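Local structure of ganglioside-induced differentiation-associated protein 2 (Homo sapiens, 4UML) at residues P46-V58 with A186-G198. The protein is of uncertain molecular function, but carries a macro domain, a fold that in many relatives binds ADP-ribose or related nucleotides. Numbering follows the deposited sequence.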
loop_
_atom_site.group_PDB
_atom_site.type_symbol
_atom_site.label_atom_id
_atom_site.label_comp_id
_atom_site.label_asym_id
_atom_site.label_seq_id
_atom_site.Cartn_x
_atom_site.Cartn_y
_atom_site.Cartn_z
ATOM N N PRO A 46 -4.682 -20.691 -8.373
ATOM C CA PRO A 46 -6.139 -20.838 -8.481
ATOM C C PRO A 46 -6.810 -19.672 -9.194
ATOM O O PRO A 46 -7.944 -19.791 -9.675
ATOM C CB PRO A 46 -6.580 -20.854 -7.026
ATOM C CG PRO A 46 -5.594 -19.956 -6.349
ATOM C CD PRO A 46 -4.281 -20.180 -7.048
ATOM N N PHE A 47 -6.115 -18.542 -9.252
ATOM C CA PHE A 47 -6.656 -17.347 -9.864
ATOM C C PHE A 47 -6.633 -17.460 -11.385
ATOM O O PHE A 47 -5.687 -17.962 -11.960
ATOM C CB PHE A 47 -5.883 -16.108 -9.374
ATOM C CG PHE A 47 -6.146 -15.791 -7.934
ATOM C CD1 PHE A 47 -7.238 -15.004 -7.580
ATOM C CD2 PHE A 47 -5.366 -16.343 -6.944
ATOM C CE1 PHE A 47 -7.512 -14.735 -6.252
ATOM C CE2 PHE A 47 -5.644 -16.096 -5.604
ATOM C CZ PHE A 47 -6.721 -15.289 -5.262
ATOM N N LEU A 48 -7.702 -16.997 -12.010
ATOM C CA LEU A 48 -7.807 -16.974 -13.461
ATOM C C LEU A 48 -7.150 -15.704 -14.033
ATOM O O LEU A 48 -7.235 -14.607 -13.451
ATOM C CB LEU A 48 -9.291 -17.040 -13.883
ATOM C CG LEU A 48 -10.180 -18.122 -13.221
ATOM C CD1 LEU A 48 -11.643 -17.968 -13.642
ATOM C CD2 LEU A 48 -9.656 -19.542 -13.494
ATOM N N TYR A 49 -6.478 -15.868 -15.166
ATOM C CA TYR A 49 -6.077 -14.747 -16.006
ATOM C C TYR A 49 -7.184 -13.692 -16.060
ATOM O O TYR A 49 -8.342 -14.012 -16.330
ATOM C CB TYR A 49 -5.810 -15.226 -17.434
ATOM C CG TYR A 49 -5.532 -14.092 -18.378
ATOM C CD1 TYR A 49 -4.311 -13.453 -18.347
ATOM C CD2 TYR A 49 -6.498 -13.644 -19.291
ATOM C CE1 TYR A 49 -4.033 -12.402 -19.201
ATOM C CE2 TYR A 49 -6.228 -12.585 -20.151
ATOM C CZ TYR A 49 -4.982 -11.971 -20.095
ATOM O OH TYR A 49 -4.626 -10.919 -20.898
ATOM N N ASN A 50 -6.835 -12.438 -15.796
ATOM C CA ASN A 50 -7.814 -11.352 -15.911
ATOM C C ASN A 50 -7.084 -10.096 -16.377
ATOM O O ASN A 50 -6.430 -9.411 -15.585
ATOM C CB ASN A 50 -8.536 -11.154 -14.583
ATOM C CG ASN A 50 -9.520 -10.007 -14.611
ATOM O OD1 ASN A 50 -9.387 -9.070 -15.394
ATOM N ND2 ASN A 50 -10.487 -10.054 -13.725
ATOM N N LYS A 51 -7.175 -9.837 -17.682
ATOM C CA LYS A 51 -6.389 -8.794 -18.356
ATOM C C LYS A 51 -6.620 -7.418 -17.748
ATOM O O LYS A 51 -5.701 -6.611 -17.599
ATOM C CB LYS A 51 -6.767 -8.741 -19.848
ATOM C CG LYS A 51 -6.142 -7.576 -20.598
ATOM C CD LYS A 51 -6.119 -7.791 -22.102
ATOM C CE LYS A 51 -4.992 -6.974 -22.712
ATOM N NZ LYS A 51 -4.969 -7.078 -24.196
ATOM N N ASP A 52 -7.881 -7.167 -17.458
ATOM C CA ASP A 52 -8.345 -5.900 -16.951
ATOM C C ASP A 52 -7.716 -5.601 -15.569
ATOM O O ASP A 52 -7.211 -4.510 -15.331
ATOM C CB ASP A 52 -9.873 -5.954 -16.873
ATOM C CG ASP A 52 -10.474 -4.730 -16.241
ATOM O OD1 ASP A 52 -10.557 -3.685 -16.919
ATOM O OD2 ASP A 52 -10.876 -4.819 -15.062
ATOM N N VAL A 53 -7.735 -6.587 -14.679
ATOM C CA VAL A 53 -7.135 -6.465 -13.341
ATOM C C VAL A 53 -5.611 -6.303 -13.428
ATOM O O VAL A 53 -5.021 -5.461 -12.733
ATOM C CB VAL A 53 -7.550 -7.668 -12.465
ATOM C CG1 VAL A 53 -6.752 -7.742 -11.181
ATOM C CG2 VAL A 53 -9.033 -7.575 -12.152
ATOM N N ASN A 54 -4.974 -7.066 -14.314
ATOM C CA ASN A 54 -3.533 -6.991 -14.479
ATOM C C ASN A 54 -3.027 -5.652 -14.928
ATOM O O ASN A 54 -1.869 -5.319 -14.657
ATOM C CB ASN A 54 -3.041 -7.999 -15.511
ATOM C CG ASN A 54 -3.056 -9.426 -15.001
ATOM O OD1 ASN A 54 -3.578 -9.734 -13.911
ATOM N ND2 ASN A 54 -2.478 -10.313 -15.792
ATOM N N GLY A 55 -3.852 -4.948 -15.710
ATOM C CA GLY A 55 -3.505 -3.639 -16.234
ATOM C C GLY A 55 -3.510 -2.544 -15.166
ATOM O O GLY A 55 -2.916 -1.494 -15.366
ATOM N N LYS A 56 -4.148 -2.825 -14.035
ATOM C CA LYS A 56 -4.219 -1.895 -12.904
ATOM C C LYS A 56 -3.100 -2.041 -11.885
ATOM O O LYS A 56 -2.898 -1.163 -11.058
ATOM C CB LYS A 56 -5.542 -2.079 -12.214
ATOM C CG LYS A 56 -6.685 -1.839 -13.180
ATOM C CD LYS A 56 -8.026 -2.117 -12.549
ATOM C CE LYS A 56 -9.130 -1.704 -13.514
ATOM N NZ LYS A 56 -10.402 -1.483 -12.792
ATOM N N VAL A 57 -2.365 -3.137 -11.943
ATOM C CA VAL A 57 -1.333 -3.409 -10.971
ATOM C C VAL A 57 0.012 -2.954 -11.496
ATOM O O VAL A 57 0.354 -3.216 -12.659
ATOM C CB VAL A 57 -1.249 -4.915 -10.683
ATOM C CG1 VAL A 57 -0.018 -5.232 -9.846
ATOM C CG2 VAL A 57 -2.502 -5.352 -9.977
ATOM N N VAL A 58 0.769 -2.282 -10.633
ATOM C CA VAL A 58 2.093 -1.821 -10.928
ATOM C C VAL A 58 3.056 -2.208 -9.789
ATOM O O VAL A 58 2.787 -1.952 -8.604
ATOM C CB VAL A 58 2.107 -0.281 -11.081
ATOM C CG1 VAL A 58 3.500 0.208 -11.379
ATOM C CG2 VAL A 58 1.091 0.197 -12.119
ATOM N N ALA A 186 -0.946 -9.225 1.187
ATOM C CA ALA A 186 -1.058 -7.983 0.439
ATOM C C ALA A 186 -1.608 -8.250 -0.984
ATOM O O ALA A 186 -2.597 -7.636 -1.406
ATOM C CB ALA A 186 0.298 -7.295 0.359
ATOM N N LEU A 187 -0.990 -9.169 -1.703
ATOM C CA LEU A 187 -1.392 -9.415 -3.091
ATOM C C LEU A 187 -2.768 -10.053 -3.198
ATOM O O LEU A 187 -3.564 -9.686 -4.069
ATOM C CB LEU A 187 -0.345 -10.274 -3.794
ATOM C CG LEU A 187 1.050 -9.657 -3.861
ATOM C CD1 LEU A 187 1.992 -10.603 -4.559
ATOM C CD2 LEU A 187 0.984 -8.329 -4.577
ATOM N N ARG A 188 -3.046 -11.024 -2.337
ATOM C CA ARG A 188 -4.350 -11.699 -2.365
ATOM C C ARG A 188 -5.488 -10.712 -2.111
ATOM O O ARG A 188 -6.512 -10.677 -2.820
ATOM C CB ARG A 188 -4.353 -12.820 -1.322
ATOM C CG ARG A 188 -5.605 -13.680 -1.309
ATOM C CD ARG A 188 -5.426 -14.817 -0.307
ATOM N NE ARG A 188 -5.438 -14.265 1.048
ATOM C CZ ARG A 188 -4.711 -14.696 2.071
ATOM N NH1 ARG A 188 -3.896 -15.731 1.943
ATOM N NH2 ARG A 188 -4.824 -14.088 3.241
ATOM N N THR A 189 -5.295 -9.844 -1.129
ATOM C CA THR A 189 -6.324 -8.869 -0.774
ATOM C C THR A 189 -6.579 -7.877 -1.897
ATOM O O THR A 189 -7.744 -7.518 -2.228
ATOM C CB THR A 189 -5.908 -8.113 0.519
ATOM O OG1 THR A 189 -5.601 -9.073 1.538
ATOM C CG2 THR A 189 -6.970 -7.166 0.973
ATOM N N VAL A 190 -5.510 -7.396 -2.514
ATOM C CA VAL A 190 -5.687 -6.454 -3.606
ATOM C C VAL A 190 -6.315 -7.162 -4.823
ATOM O O VAL A 190 -7.139 -6.580 -5.516
ATOM C CB VAL A 190 -4.345 -5.776 -4.005
ATOM C CG1 VAL A 190 -4.457 -5.022 -5.303
ATOM C CG2 VAL A 190 -3.869 -4.837 -2.906
ATOM N N ARG A 191 -5.875 -8.383 -5.096
ATOM C CA ARG A 191 -6.466 -9.159 -6.215
ATOM C C ARG A 191 -7.986 -9.234 -6.056
ATOM O O ARG A 191 -8.726 -8.812 -6.943
ATOM C CB ARG A 191 -5.827 -10.540 -6.336
ATOM C CG ARG A 191 -6.583 -11.504 -7.244
ATOM C CD ARG A 191 -6.559 -11.021 -8.679
ATOM N NE ARG A 191 -7.524 -11.708 -9.558
ATOM C CZ ARG A 191 -7.240 -12.295 -10.729
ATOM N NH1 ARG A 191 -5.999 -12.386 -11.214
ATOM N NH2 ARG A 191 -8.236 -12.827 -11.423
ATOM N N ARG A 192 -8.429 -9.700 -4.899
ATOM C CA ARG A 192 -9.830 -9.957 -4.653
ATOM C C ARG A 192 -10.635 -8.696 -4.668
ATOM O O ARG A 192 -11.780 -8.672 -5.160
ATOM C CB ARG A 192 -10.018 -10.703 -3.341
ATOM C CG ARG A 192 -9.452 -12.106 -3.409
ATOM C CD ARG A 192 -9.557 -12.831 -2.089
ATOM N NE ARG A 192 -9.173 -14.243 -2.236
ATOM C CZ ARG A 192 -8.841 -15.061 -1.232
ATOM N NH1 ARG A 192 -8.834 -14.627 0.027
ATOM N NH2 ARG A 192 -8.504 -16.324 -1.488
ATOM N N PHE A 193 -10.050 -7.628 -4.153
ATOM C CA PHE A 193 -10.723 -6.339 -4.196
ATOM C C PHE A 193 -10.817 -5.817 -5.618
ATOM O O PHE A 193 -11.825 -5.201 -5.988
ATOM C CB PHE A 193 -9.976 -5.308 -3.339
ATOM C CG PHE A 193 -10.496 -3.914 -3.477
ATOM C CD1 PHE A 193 -10.005 -3.079 -4.467
ATOM C CD2 PHE A 193 -11.451 -3.424 -2.590
ATOM C CE1 PHE A 193 -10.464 -1.776 -4.589
ATOM C CE2 PHE A 193 -11.917 -2.117 -2.702
ATOM C CZ PHE A 193 -11.428 -1.296 -3.714
ATOM N N LEU A 194 -9.770 -5.990 -6.412
ATOM C CA LEU A 194 -9.825 -5.451 -7.748
ATOM C C LEU A 194 -10.817 -6.239 -8.629
ATOM O O LEU A 194 -11.419 -5.671 -9.536
ATOM C CB LEU A 194 -8.452 -5.435 -8.395
ATOM C CG LEU A 194 -7.479 -4.331 -7.967
ATOM C CD1 LEU A 194 -6.118 -4.568 -8.587
ATOM C CD2 LEU A 194 -7.992 -2.969 -8.385
ATOM N N GLU A 195 -10.957 -7.533 -8.361
ATOM C CA GLU A 195 -11.896 -8.377 -9.089
ATOM C C GLU A 195 -13.309 -7.830 -8.960
ATOM O O GLU A 195 -14.004 -7.718 -9.949
ATOM C CB GLU A 195 -11.859 -9.817 -8.570
ATOM C CG GLU A 195 -10.833 -10.695 -9.233
ATOM C CD GLU A 195 -10.720 -12.059 -8.575
ATOM O OE1 GLU A 195 -11.445 -12.362 -7.592
ATOM O OE2 GLU A 195 -9.878 -12.840 -9.035
ATOM N N ILE A 196 -13.713 -7.482 -7.741
ATOM C CA ILE A 196 -15.053 -6.965 -7.484
ATOM C C ILE A 196 -15.188 -5.458 -7.714
ATOM O O ILE A 196 -16.124 -5.024 -8.390
ATOM C CB ILE A 196 -15.514 -7.290 -6.055
ATOM C CG1 ILE A 196 -15.823 -8.786 -5.919
ATOM C CG2 ILE A 196 -16.751 -6.477 -5.696
ATOM C CD1 ILE A 196 -14.615 -9.705 -5.874
ATOM N N HIS A 197 -14.271 -4.661 -7.154
ATOM C CA HIS A 197 -14.412 -3.193 -7.133
ATOM C C HIS A 197 -13.464 -2.437 -8.062
ATOM O O HIS A 197 -13.251 -1.231 -7.909
ATOM C CB HIS A 197 -14.199 -2.662 -5.722
ATOM C CG HIS A 197 -15.034 -3.336 -4.686
ATOM N ND1 HIS A 197 -16.329 -2.955 -4.413
ATOM C CD2 HIS A 197 -14.756 -4.358 -3.843
ATOM C CE1 HIS A 197 -16.819 -3.726 -3.457
ATOM N NE2 HIS A 197 -15.885 -4.585 -3.094
ATOM N N GLY A 198 -12.910 -3.133 -9.037
ATOM C CA GLY A 198 -11.880 -2.558 -9.876
ATOM C C GLY A 198 -12.287 -1.386 -10.749
ATOM O O GLY A 198 -11.473 -0.492 -10.984
HETATM O O HOH W 1 -4.750 -12.112 -13.857
#
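The Arg191 guanidinium lies between Phe47 CD1, offset toward the rim of one face, and Val53 CG1 over the opposite face; Leu48 O and the Glu195 carboxylate sit at its edge. In this macro domain, an alpha/beta fold with a central mixed sheet, the contact joins the segment leading into outermost strand 57-61 to helix 179-197. Ring and guanidinium planes stand 50° apart, so this is no parallel stack; Phe47 CE1 instead comes 3.5 Å from Arg191 CG, while Glu195 OE2 lies in the plane of the ring, 3.7 Å from Phe47 CD1. A bend at chi2 (66°) turns the Arg191 chain across Val53 toward the loop. There Arg191 NH2 donates to Leu48 O at 2.9 Å, in the carbonyl plane, and Arg191 NE forms a salt bridge with Glu195 OE2 (2.7 Å), met from above the carboxylate plane. Arg191 NH1 also donates to Tyr223 O, so Leu48, Glu195 and Tyr223 together fix the guanidinium's rotation. On its Val53 side, Leu194 packs CB on Val53 CG1 and CD1 on Val57 CG2, both at 4.0 Å. Asn50 N-caps helix 51-54, OD1 accepting from Val53 N (N-H...O 170°), the donor well above the carbonyl plane. Asn54 ND2 bonds to Pro225 O; one water accepts from Asn50 N and weakly from Arg191 NH1, and donates to Asn54 OD1.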